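Local coordinates for protein subdomain of Desmoplakin Carboxy-Terminal domain (DPCT) (Homo sapiens, PDB 1LM5) that probably helps anchor intermediate filaments to desmosomes, as an intermediate filament-binding fragment of the desmoplakin tail built from plakin repeats, at residues 19-24 with 29-34; 39-44 with 115-120. One frame throughout, in Å; residues are numbered along the deposited sequence.

Contact 1: residues 19-24 with 29-34; sequences NLEKIS and IERGIV
R31, leaving the end of helix 25-30, reaches back over I23 to form a salt bridge with E21 on the edge strand 21-23, a side-chain contact between a strand and the turn that follows the next helix. Its NH2 donates to E21 OE2 over 2.7 Å with an N-H...O angle of 151°. The bond meets the carboxylate from above its plane, 43° out of it, so the two charged groups are not paired flat, although E21 OE2 itself lies near the guanidinium edge. Bends at chi2 and chi3 swing the arginine chain round to this position. The methyl I23 CG2 sits over one face of the guanidinium, 3.3 Å from R31 NH2, giving the charged group an apolar floor. N19 comes from the opposite direction to R31, its amide turned steeply against the guanidinium; N19 ND2 and R31 NH2 are 3.5 Å apart, but both are donors and do not bond. N19 ND2 is hydrogen-bonded to D16 OD1 on the adjoining strand 11-16, and R31 NH2 forms a second salt bridge to the same oxygen; its charge probably helps keep E21 and D16 ionised. Deeper in, I23 and I33 meet tip to tip, CD1 to CD1 at 3.7 Å. The I23 CG1 branch lies between its backbone N and carbonyl carbon (chi1 60°), with the extended chain carrying CD1 to this meeting. I33 also packs on A197 of strand 193-197, joining the turn to the sheet. G32 closes helix 25-30 with positive phi and a G32 N to I29 O bond of 2.7 Å, part of a Schellman motif; on the strand side, L20 and E21 face D16 in a G1 beta bulge, within a beta-hairpin followed by a short helix.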
ATOM      1  N   ASN B  19     -16.259  -4.516 -29.617  1.00 27.15           N
ATOM      2  CA  ASN B  19     -15.456  -5.703 -29.866  1.00 26.32           C
ATOM      3  C   ASN B  19     -15.477  -6.688 -28.719  1.00 23.91           C
ATOM      4  O   ASN B  19     -14.751  -7.684 -28.744  1.00 25.43           O
ATOM      5  CB  ASN B  19     -14.007  -5.305 -30.174  1.00 26.97           C
ATOM      6  CG  ASN B  19     -13.880  -4.584 -31.498  1.00 29.00           C
ATOM      7  OD1 ASN B  19     -14.307  -5.102 -32.532  1.00 31.63           O
ATOM      8  ND2 ASN B  19     -13.296  -3.390 -31.479  1.00 29.14           N
ATOM      9  N   LEU B  20     -16.302  -6.407 -27.714  1.00 23.72           N
ATOM     10  CA  LEU B  20     -16.423  -7.273 -26.543  1.00 24.57           C
ATOM     11  C   LEU B  20     -15.073  -7.772 -26.054  1.00 25.59           C
ATOM     12  O   LEU B  20     -14.854  -8.974 -25.907  1.00 24.69           O
ATOM     13  CB  LEU B  20     -17.320  -8.469 -26.866  1.00 25.60           C
ATOM     14  CG  LEU B  20     -18.755  -8.111 -27.250  1.00 26.38           C
ATOM     15  CD1 LEU B  20     -19.504  -9.373 -27.674  1.00 26.85           C
ATOM     16  CD2 LEU B  20     -19.449  -7.441 -26.085  1.00 27.62           C
ATOM     17  N   GLU B  21     -14.162  -6.846 -25.785  1.00 23.55           N
ATOM     18  CA  GLU B  21     -12.846  -7.242 -25.328  1.00 23.00           C
ATOM     19  C   GLU B  21     -12.192  -6.164 -24.493  1.00 22.61           C
ATOM     20  O   GLU B  21     -12.434  -4.970 -24.676  1.00 21.17           O
ATOM     21  CB  GLU B  21     -11.944  -7.551 -26.521  1.00 25.32           C
ATOM     22  CG  GLU B  21     -11.615  -6.334 -27.358  1.00 28.41           C
ATOM     23  CD  GLU B  21     -10.690  -6.658 -28.517  1.00 31.36           C
ATOM     24  OE1 GLU B  21      -9.894  -7.615 -28.394  1.00 34.60           O
ATOM     25  OE2 GLU B  21     -10.748  -5.948 -29.540  1.00 29.91           O
ATOM     26  N   LYS B  22     -11.354  -6.607 -23.574  1.00 20.69           N
ATOM     27  CA  LYS B  22     -10.636  -5.701 -22.716  1.00 21.10           C
ATOM     28  C   LYS B  22      -9.423  -5.193 -23.484  1.00 21.01           C
ATOM     29  O   LYS B  22      -8.711  -5.968 -24.113  1.00 21.39           O
ATOM     30  CB  LYS B  22     -10.169  -6.431 -21.454  1.00 19.89           C
ATOM     31  CG  LYS B  22      -9.206  -5.619 -20.610  1.00 18.75           C
ATOM     32  CD  LYS B  22      -8.820  -6.325 -19.324  1.00 20.28           C
ATOM     33  CE  LYS B  22      -8.120  -7.640 -19.582  1.00 18.75           C
ATOM     34  NZ  LYS B  22      -7.607  -8.198 -18.308  1.00 18.33           N
ATOM     35  N   ILE B  23      -9.212  -3.886 -23.452  1.00 20.90           N
ATOM     36  CA  ILE B  23      -8.054  -3.289 -24.097  1.00 19.69           C
ATOM     37  C   ILE B  23      -7.476  -2.281 -23.113  1.00 20.68           C
ATOM     38  O   ILE B  23      -8.140  -1.880 -22.151  1.00 19.73           O
ATOM     39  CB  ILE B  23      -8.426  -2.561 -25.401  1.00 20.86           C
ATOM     40  CG1 ILE B  23      -9.437  -1.446 -25.111  1.00 21.95           C
ATOM     41  CG2 ILE B  23      -8.982  -3.561 -26.397  1.00 19.45           C
ATOM     42  CD1 ILE B  23      -9.833  -0.642 -26.334  1.00 22.08           C
ATOM     43  N   SER B  24      -6.239  -1.871 -23.349  1.00 19.67           N
ATOM     44  CA  SER B  24      -5.615  -0.899 -22.468  1.00 18.16           C
ATOM     45  C   SER B  24      -6.260   0.448 -22.725  1.00 16.91           C
ATOM     46  O   SER B  24      -6.938   0.663 -23.736  1.00 16.87           O
ATOM     47  CB  SER B  24      -4.128  -0.783 -22.764  1.00 17.56           C
ATOM     48  OG  SER B  24      -3.950  -0.180 -24.038  1.00 18.45           O
ATOM     49  N   ILE B  29      -7.711   4.859 -26.556  1.00 21.95           N
ATOM     50  CA  ILE B  29      -7.439   6.146 -27.172  1.00 21.85           C
ATOM     51  C   ILE B  29      -7.187   5.911 -28.660  1.00 24.57           C
ATOM     52  O   ILE B  29      -7.815   6.530 -29.515  1.00 24.10           O
ATOM     53  CB  ILE B  29      -6.189   6.801 -26.567  1.00 20.78           C
ATOM     54  CG1 ILE B  29      -6.414   7.067 -25.076  1.00 17.68           C
ATOM     55  CG2 ILE B  29      -5.881   8.121 -27.292  1.00 19.36           C
ATOM     56  CD1 ILE B  29      -5.202   7.669 -24.407  1.00 15.92           C
ATOM     57  N   GLU B  30      -6.265   5.002 -28.953  1.00 25.36           N
ATOM     58  CA  GLU B  30      -5.908   4.675 -30.330  1.00 28.46           C
ATOM     59  C   GLU B  30      -7.133   4.381 -31.196  1.00 28.91           C
ATOM     60  O   GLU B  30      -7.260   4.894 -32.306  1.00 28.73           O
ATOM     61  CB  GLU B  30      -4.975   3.462 -30.346  1.00 31.60           C
ATOM     62  CG  GLU B  30      -4.545   3.043 -31.735  1.00 34.33           C
ATOM     63  CD  GLU B  30      -3.626   4.061 -32.372  1.00 37.24           C
ATOM     64  OE1 GLU B  30      -3.465   4.031 -33.612  1.00 41.12           O
ATOM     65  OE2 GLU B  30      -3.055   4.887 -31.625  1.00 38.79           O
ATOM     66  N   ARG B  31      -8.038   3.551 -30.685  1.00 28.75           N
ATOM     67  CA  ARG B  31      -9.230   3.180 -31.436  1.00 27.75           C
ATOM     68  C   ARG B  31     -10.267   4.297 -31.431  1.00 26.92           C
ATOM     69  O   ARG B  31     -11.351   4.161 -31.992  1.00 26.49           O
ATOM     70  CB  ARG B  31      -9.807   1.875 -30.868  1.00 28.63           C
ATOM     71  CG  ARG B  31      -8.703   0.928 -30.443  1.00 29.01           C
ATOM     72  CD  ARG B  31      -8.833  -0.490 -30.941  1.00 31.59           C
ATOM     73  NE  ARG B  31      -9.795  -1.282 -30.189  1.00 30.88           N
ATOM     74  CZ  ARG B  31      -9.656  -2.585 -29.944  1.00 31.64           C
ATOM     75  NH1 ARG B  31      -8.590  -3.244 -30.381  1.00 30.26           N
ATOM     76  NH2 ARG B  31     -10.601  -3.240 -29.288  1.00 29.20           N
ATOM     77  N   GLY B  32      -9.915   5.409 -30.798  1.00 26.43           N
ATOM     78  CA  GLY B  32     -10.810   6.544 -30.748  1.00 27.58           C
ATOM     79  C   GLY B  32     -12.075   6.346 -29.939  1.00 27.18           C
ATOM     80  O   GLY B  32     -13.055   7.052 -30.167  1.00 28.76           O
ATOM     81  N   ILE B  33     -12.071   5.403 -29.001  1.00 26.72           N
ATOM     82  CA  ILE B  33     -13.258   5.184 -28.176  1.00 25.53           C
ATOM     83  C   ILE B  33     -13.110   5.858 -26.812  1.00 25.30           C
ATOM     84  O   ILE B  33     -14.087   6.034 -26.083  1.00 26.04           O
ATOM     85  CB  ILE B  33     -13.578   3.680 -28.017  1.00 26.24           C
ATOM     86  CG1 ILE B  33     -12.417   2.932 -27.360  1.00 24.79           C
ATOM     87  CG2 ILE B  33     -13.885   3.095 -29.393  1.00 26.11           C
ATOM     88  CD1 ILE B  33     -12.736   1.459 -27.094  1.00 28.57           C
ATOM     89  N   VAL B  34     -11.874   6.228 -26.482  1.00 24.03           N
ATOM     90  CA  VAL B  34     -11.556   6.958 -25.254  1.00 22.85           C
ATOM     91  C   VAL B  34     -10.742   8.157 -25.751  1.00 24.23           C
ATOM     92  O   VAL B  34      -9.761   7.977 -26.478  1.00 24.23           O
ATOM     93  CB  VAL B  34     -10.667   6.129 -24.298  1.00 21.36           C
ATOM     94  CG1 VAL B  34     -10.336   6.951 -23.066  1.00 21.28           C
ATOM     95  CG2 VAL B  34     -11.362   4.826 -23.925  1.00 21.81           C
TER

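Contact 2: residues 39-44 with 115-120; sequences GQRLLE and GQRFLE
Salt bridging dominates this crossing of helices 36-47 and 112-124. R117 grips the E44 carboxylate side-on: NE donates to OE1 over 2.6 Å and R117 NH2 to E44 OE2 over 2.8 Å. Carboxylate and guanidinium are nearly coplanar, 7° apart, and each oxygen is met on its syn side. The bend of R117 at chi3 (-61°) turns this NE edge to the acid. A further hydrogen bond comes from within the same helix: Q40 NE2 reaches E44 OE2 at 3.0 Å, almost straight and from above the carboxylate plane, giving that oxygen two donors and helping to fix the rotation of the buried acid.

Stacking occupies a face of the same guanidinium. The R41 guanidinium lies flat on that of R117, with centres 4.3 Å apart, while the two side chains cross at about a right angle. R41 NE is 3.6 Å from R117 CD, and R41 NH1 donates to I165 O. E44 probably offsets part of the charge of the arginine pair.

Carboxylate against a ring edge completes the set: E44 CD lies 3.5 Å from F118 CE2, near the ring plane, with the carboxylate roughly perpendicular to the ring, where the polarised ring hydrogens probably suit a negative group.

The axes of segments 39-44 and 115-120 pass 10.4 Å apart at -53°, a spacing bridged by these long side chains. Helix 74-88 packs on the helix 36-47 side, with L80 and A83 against E44, while strand 166-167 brings L166 against R41.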
ATOM      1  N   GLY B  39      -8.271   9.449 -21.317  1.00 17.87           N
ATOM      2  CA  GLY B  39      -7.353   8.333 -21.216  1.00 17.65           C
ATOM      3  C   GLY B  39      -6.154   8.729 -20.380  1.00 17.81           C
ATOM      4  O   GLY B  39      -5.694   7.977 -19.525  1.00 15.92           O
ATOM      5  N   GLN B  40      -5.633   9.926 -20.624  1.00 17.60           N
ATOM      6  CA  GLN B  40      -4.495  10.377 -19.847  1.00 18.51           C
ATOM      7  C   GLN B  40      -4.854  10.397 -18.371  1.00 17.33           C
ATOM      8  O   GLN B  40      -4.082   9.987 -17.523  1.00 15.13           O
ATOM      9  CB  GLN B  40      -4.081  11.788 -20.259  1.00 20.89           C
ATOM     10  CG  GLN B  40      -2.956  12.334 -19.407  1.00 20.99           C
ATOM     11  CD  GLN B  40      -2.580  13.737 -19.825  1.00 22.50           C
ATOM     12  OE1 GLN B  40      -2.493  14.026 -21.021  1.00 21.24           O
ATOM     13  NE2 GLN B  40      -2.340  14.609 -18.852  1.00 20.00           N
ATOM     14  N   ARG B  41      -6.042  10.886 -18.064  1.00 16.25           N
ATOM     15  CA  ARG B  41      -6.435  10.976 -16.677  1.00 16.83           C
ATOM     16  C   ARG B  41      -6.646   9.626 -16.058  1.00 15.01           C
ATOM     17  O   ARG B  41      -6.333   9.442 -14.895  1.00 14.99           O
ATOM     18  CB  ARG B  41      -7.655  11.869 -16.551  1.00 19.70           C
ATOM     19  CG  ARG B  41      -7.220  13.289 -16.782  1.00 21.92           C
ATOM     20  CD  ARG B  41      -8.327  14.267 -16.962  1.00 22.01           C
ATOM     21  NE  ARG B  41      -7.708  15.558 -17.226  1.00 23.99           N
ATOM     22  CZ  ARG B  41      -8.375  16.685 -17.425  1.00 26.91           C
ATOM     23  NH1 ARG B  41      -9.703  16.693 -17.392  1.00 23.30           N
ATOM     24  NH2 ARG B  41      -7.702  17.807 -17.644  1.00 24.96           N
ATOM     25  N   LEU B  42      -7.150   8.666 -16.826  1.00 14.78           N
ATOM     26  CA  LEU B  42      -7.321   7.338 -16.253  1.00 13.64           C
ATOM     27  C   LEU B  42      -5.930   6.803 -15.958  1.00 13.00           C
ATOM     28  O   LEU B  42      -5.729   6.115 -14.963  1.00 12.04           O
ATOM     29  CB  LEU B  42      -8.033   6.400 -17.220  1.00 11.52           C
ATOM     30  CG  LEU B  42      -9.495   6.786 -17.431  1.00 14.86           C
ATOM     31  CD1 LEU B  42     -10.099   5.874 -18.473  1.00 17.82           C
ATOM     32  CD2 LEU B  42     -10.247   6.707 -16.119  1.00 14.95           C
ATOM     33  N   LEU B  43      -4.977   7.123 -16.835  1.00 13.12           N
ATOM     34  CA  LEU B  43      -3.595   6.677 -16.650  1.00 13.95           C
ATOM     35  C   LEU B  43      -2.975   7.433 -15.476  1.00 14.83           C
ATOM     36  O   LEU B  43      -2.179   6.875 -14.733  1.00 13.34           O
ATOM     37  CB  LEU B  43      -2.751   6.933 -17.905  1.00 17.27           C
ATOM     38  CG  LEU B  43      -2.532   5.886 -19.006  1.00 21.43           C
ATOM     39  CD1 LEU B  43      -3.025   4.525 -18.570  1.00 17.98           C
ATOM     40  CD2 LEU B  43      -3.172   6.348 -20.280  1.00 22.26           C
ATOM     41  N   GLU B  44      -3.324   8.704 -15.315  1.00 14.19           N
ATOM     42  CA  GLU B  44      -2.775   9.460 -14.192  1.00 16.13           C
ATOM     43  C   GLU B  44      -3.236   8.807 -12.908  1.00 15.34           C
ATOM     44  O   GLU B  44      -2.466   8.644 -11.976  1.00 14.38           O
ATOM     45  CB  GLU B  44      -3.257  10.908 -14.213  1.00 17.28           C
ATOM     46  CG  GLU B  44      -2.725  11.710 -15.374  1.00 17.35           C
ATOM     47  CD  GLU B  44      -3.314  13.095 -15.417  1.00 20.48           C
ATOM     48  OE1 GLU B  44      -4.445  13.271 -14.916  1.00 19.94           O
ATOM     49  OE2 GLU B  44      -2.655  13.997 -15.967  1.00 22.44           O
ATOM     50  N   GLY B 115      -2.987  18.623  -9.444  1.00 20.83           N
ATOM     51  CA  GLY B 115      -2.836  18.191  -8.069  1.00 22.27           C
ATOM     52  C   GLY B 115      -4.135  17.642  -7.520  1.00 22.83           C
ATOM     53  O   GLY B 115      -4.152  16.585  -6.886  1.00 21.63           O
ATOM     54  N   GLN B 116      -5.226  18.357  -7.775  1.00 22.80           N
ATOM     55  CA  GLN B 116      -6.535  17.941  -7.295  1.00 24.34           C
ATOM     56  C   GLN B 116      -6.969  16.616  -7.890  1.00 21.70           C
ATOM     57  O   GLN B 116      -7.556  15.787  -7.202  1.00 20.23           O
ATOM     58  CB  GLN B 116      -7.585  19.003  -7.606  1.00 26.28           C
ATOM     59  CG  GLN B 116      -7.794  19.962  -6.468  1.00 33.78           C
ATOM     60  CD  GLN B 116      -8.164  19.249  -5.182  1.00 32.06           C
ATOM     61  OE1 GLN B 116      -9.226  18.624  -5.075  1.00 36.14           O
ATOM     62  NE2 GLN B 116      -7.291  19.339  -4.200  1.00 33.11           N
ATOM     63  N   ARG B 117      -6.692  16.430  -9.171  1.00 21.52           N
ATOM     64  CA  ARG B 117      -7.049  15.183  -9.835  1.00 20.61           C
ATOM     65  C   ARG B 117      -6.331  14.058  -9.114  1.00 18.65           C
ATOM     66  O   ARG B 117      -6.921  13.042  -8.759  1.00 16.96           O
ATOM     67  CB  ARG B 117      -6.570  15.163 -11.287  1.00 21.84           C
ATOM     68  CG  ARG B 117      -7.349  15.987 -12.264  1.00 25.75           C
ATOM     69  CD  ARG B 117      -7.190  15.392 -13.662  1.00 21.24           C
ATOM     70  NE  ARG B 117      -5.808  15.384 -14.130  1.00 20.67           N
ATOM     71  CZ  ARG B 117      -5.156  16.459 -14.566  1.00 25.35           C
ATOM     72  NH1 ARG B 117      -5.763  17.639 -14.595  1.00 24.64           N
ATOM     73  NH2 ARG B 117      -3.901  16.357 -14.976  1.00 26.47           N
ATOM     74  N   PHE B 118      -5.033  14.253  -8.912  1.00 17.61           N
ATOM     75  CA  PHE B 118      -4.204  13.238  -8.295  1.00 18.19           C
ATOM     76  C   PHE B 118      -4.664  12.892  -6.886  1.00 17.20           C
ATOM     77  O   PHE B 118      -4.786  11.721  -6.531  1.00 16.46           O
ATOM     78  CB  PHE B 118      -2.750  13.709  -8.305  1.00 17.97           C
ATOM     79  CG  PHE B 118      -2.229  14.052  -9.676  1.00 17.62           C
ATOM     80  CD1 PHE B 118      -1.093  14.844  -9.815  1.00 18.60           C
ATOM     81  CD2 PHE B 118      -2.857  13.571 -10.830  1.00 17.75           C
ATOM     82  CE1 PHE B 118      -0.583  15.151 -11.075  1.00 17.11           C
ATOM     83  CE2 PHE B 118      -2.358  13.874 -12.094  1.00 18.51           C
ATOM     84  CZ  PHE B 118      -1.208  14.674 -12.213  1.00 17.93           C
ATOM     85  N   LEU B 119      -4.920  13.912  -6.081  1.00 16.48           N
ATOM     86  CA  LEU B 119      -5.394  13.673  -4.726  1.00 16.06           C
ATOM     87  C   LEU B 119      -6.690  12.875  -4.742  1.00 16.68           C
ATOM     88  O   LEU B 119      -6.884  11.955  -3.944  1.00 17.08           O
ATOM     89  CB  LEU B 119      -5.620  15.001  -4.009  1.00 17.62           C
ATOM     90  CG  LEU B 119      -4.356  15.828  -3.821  1.00 19.75           C
ATOM     91  CD1 LEU B 119      -4.720  17.199  -3.240  1.00 21.97           C
ATOM     92  CD2 LEU B 119      -3.418  15.091  -2.898  1.00 18.96           C
ATOM     93  N   GLU B 120      -7.579  13.222  -5.658  1.00 15.79           N
ATOM     94  CA  GLU B 120      -8.848  12.522  -5.750  1.00 18.43           C
ATOM     95  C   GLU B 120      -8.671  11.085  -6.198  1.00 16.99           C
ATOM     96  O   GLU B 120      -9.294  10.178  -5.656  1.00 15.97           O
ATOM     97  CB  GLU B 120      -9.772  13.260  -6.697  1.00 17.46           C
ATOM     98  CG  GLU B 120     -10.091  14.656  -6.179  1.00 22.12           C
ATOM     99  CD  GLU B 120     -10.818  15.489  -7.187  1.00 22.05           C
ATOM    100  OE1 GLU B 120     -10.809  15.117  -8.383  1.00 24.13           O
ATOM    101  OE2 GLU B 120     -11.380  16.528  -6.787  1.00 24.90           O
TER

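Contact 1 and contact 2 follow one another along the chain, their centres about 19 Å apart, and successive helices 25-30 and 36-47 connect them. They meet directly where V34 CG1 lies 3.7 Å from G39 N and I29 CD1 lies 3.9 Å from G39 CA, both by packing. Contact 2 lies about 4 Å from the centre of the chain, measured centre to centre, and joins segments that overlap the sequence ranges of two plectin repeats; contact 1, about 18 Å out, joins the edge strand of the four-stranded sheet to the turn after helix 25-30. Each uses an arginine-glutamate salt bridge, but contact 1 is local in sequence whereas contact 2 joins segments 71 residues apart.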